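Local structure of iron-regulated ABC transporter siderophore-binding protein SirA (Staphylococcus aureus subsp. aureus, 3MWF) at residues 238-241 with 242-246. The protein binds the iron-loaded siderophore staphyloferrin B and probably delivers it to an ABC transporter for iron uptake. Residues are numbered along the deposited sequence; the frame is centred on the assembly and turned at random.
Sequences VKKT and ESEWT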
loop_
_atom_site.group_PDB
_atom_site.type_symbol
_atom_site.label_atom_id
_atom_site.label_comp_id
_atom_site.label_asym_id
_atom_site.label_seq_id
_atom_site.Cartn_x
_atom_site.Cartn_y
_atom_site.Cartn_z
ATOM N N VAL A 238 6.243 -10.760 -16.465
ATOM C CA VAL A 238 4.944 -10.643 -15.759
ATOM C C VAL A 238 3.773 -11.086 -16.656
ATOM O O VAL A 238 2.878 -11.811 -16.225
ATOM C CB VAL A 238 4.704 -9.225 -15.240
ATOM C CG1 VAL A 238 3.253 -9.006 -14.874
ATOM C CG2 VAL A 238 5.578 -8.994 -14.044
ATOM N N LYS A 239 3.788 -10.647 -17.913
ATOM C CA LYS A 239 2.767 -11.083 -18.859
ATOM C C LYS A 239 2.803 -12.582 -19.138
ATOM O O LYS A 239 1.750 -13.210 -19.324
ATOM C CB LYS A 239 2.887 -10.290 -20.164
ATOM C CG LYS A 239 2.579 -8.821 -19.988
ATOM C CD LYS A 239 1.060 -8.564 -20.183
ATOM C CE LYS A 239 0.707 -7.073 -20.276
ATOM N NZ LYS A 239 1.641 -6.313 -21.159
ATOM N N LYS A 240 4.002 -13.155 -19.182
ATOM C CA LYS A 240 4.150 -14.600 -19.378
ATOM C C LYS A 240 3.551 -15.349 -18.178
ATOM O O LYS A 240 2.824 -16.341 -18.340
ATOM C CB LYS A 240 5.613 -14.963 -19.543
ATOM C CG LYS A 240 5.859 -16.414 -19.801
ATOM C CD LYS A 240 7.302 -16.631 -20.263
ATOM C CE LYS A 240 7.696 -18.109 -20.153
ATOM N NZ LYS A 240 9.127 -18.319 -20.538
ATOM N N THR A 241 3.841 -14.859 -16.978
ATOM C CA THR A 241 3.241 -15.474 -15.782
ATOM C C THR A 241 1.706 -15.423 -15.843
ATOM O O THR A 241 1.032 -16.445 -15.625
ATOM C CB THR A 241 3.767 -14.813 -14.510
ATOM O OG1 THR A 241 5.187 -14.999 -14.456
ATOM C CG2 THR A 241 3.118 -15.448 -13.253
ATOM N N GLU A 242 1.155 -14.245 -16.109
ATOM C CA GLU A 242 -0.288 -14.075 -16.207
ATOM C C GLU A 242 -0.849 -15.040 -17.258
ATOM O O GLU A 242 -1.840 -15.720 -17.019
ATOM C CB GLU A 242 -0.630 -12.624 -16.581
ATOM C CG GLU A 242 -2.113 -12.407 -16.863
ATOM C CD GLU A 242 -2.420 -11.028 -17.439
ATOM O OE1 GLU A 242 -1.684 -10.549 -18.332
ATOM O OE2 GLU A 242 -3.408 -10.416 -17.003
ATOM N N SER A 243 -0.196 -15.107 -18.416
ATOM C CA SER A 243 -0.662 -15.992 -19.488
ATOM C C SER A 243 -0.730 -17.453 -19.045
ATOM O O SER A 243 -1.761 -18.105 -19.246
ATOM C CB SER A 243 0.235 -15.861 -20.717
ATOM O OG SER A 243 -0.222 -16.765 -21.724
ATOM N N GLU A 244 0.342 -17.942 -18.427
ATOM C CA GLU A 244 0.441 -19.330 -17.957
ATOM C C GLU A 244 -0.572 -19.653 -16.859
ATOM O O GLU A 244 -1.253 -20.700 -16.911
ATOM C CB GLU A 244 1.863 -19.632 -17.500
ATOM C CG GLU A 244 2.793 -19.696 -18.726
ATOM C CD GLU A 244 4.270 -19.690 -18.412
ATOM O OE1 GLU A 244 4.669 -19.492 -17.241
ATOM O OE2 GLU A 244 5.039 -19.878 -19.380
ATOM N N TRP A 245 -0.666 -18.767 -15.871
ATOM C CA TRP A 245 -1.583 -18.996 -14.747
ATOM C C TRP A 245 -3.051 -18.883 -15.160
ATOM O O TRP A 245 -3.866 -19.717 -14.743
ATOM C CB TRP A 245 -1.268 -18.086 -13.546
ATOM C CG TRP A 245 -0.021 -18.510 -12.804
ATOM C CD1 TRP A 245 1.242 -18.618 -13.318
ATOM C CD2 TRP A 245 0.075 -18.897 -11.419
ATOM N NE1 TRP A 245 2.133 -19.044 -12.337
ATOM C CE2 TRP A 245 1.439 -19.236 -11.171
ATOM C CE3 TRP A 245 -0.855 -18.997 -10.364
ATOM C CZ2 TRP A 245 1.903 -19.642 -9.905
ATOM C CZ3 TRP A 245 -0.396 -19.428 -9.095
ATOM C CH2 TRP A 245 0.982 -19.738 -8.890
ATOM N N THR A 246 -3.389 -17.896 -15.987
ATOM C CA THR A 246 -4.803 -17.660 -16.354
ATOM C C THR A 246 -5.280 -18.676 -17.405
ATOM O O THR A 246 -6.486 -18.816 -17.611
ATOM C CB THR A 246 -5.125 -16.215 -16.803
ATOM O OG1 THR A 246 -4.375 -15.884 -17.992
ATOM C CG2 THR A 246 -4.849 -15.191 -15.648
#
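Thr-241 and Trp-245, one helical turn apart, run side by side in the same direction, and the methyl of the threonine rests against the pyrrole part of the indole, with CG2 of Thr-241 3.7 Å from CD1 of Trp-245. The methyl reaches that position because it stands anti to the backbone N, while the same rotation (chi1 -61°) puts OG1 of Thr-241 beside its own backbone N, within hydrogen-bonding range of the carbonyl oxygens of Leu-237, one turn earlier, and Arg-169, which must share its single proton. The carbonyl oxygen of Thr-241 receives the nearly straight bond from N of Trp-245 (2.9 Å) and also lies 3.2 Å from CD1 of Trp-245. Thr-173 packs on both side chains, and Lys-212 makes a cation-pi contact with the tryptophan. On the exposed face Lys-240 stretches out with CG anti to the backbone N (chi1 -178°) and slants across Glu-244. Here the aliphatic part of the lysine does the touching, CE of Lys-240 lying 3.3 Å from OE2 of Glu-244; NZ of Lys-240 stays 4.5 Å from that oxygen, too far for a salt bridge. Lys-239 and Glu-242 point the same way, yet meet loosely, through CD of Lys-239 and OE1 of Glu-242 at 3.9 Å. The other carboxylate oxygen, OE2 of Glu-242, forms a salt bridge with Lys-227 on strand 222-227. At the last turn the carbonyl oxygen of Glu-242 is gripped twice, from opposite faces of its plane, by N and OG1 of Thr-246, the hydroxyl 2.7 Å away. Such i to i+4 contacts, with one i to i+3 pair, mark amphipathic helix 236-246, whose buried side packs on strands 163-168, 173-176 and 222-227 in one lobe of this periplasmic-binding-protein fold.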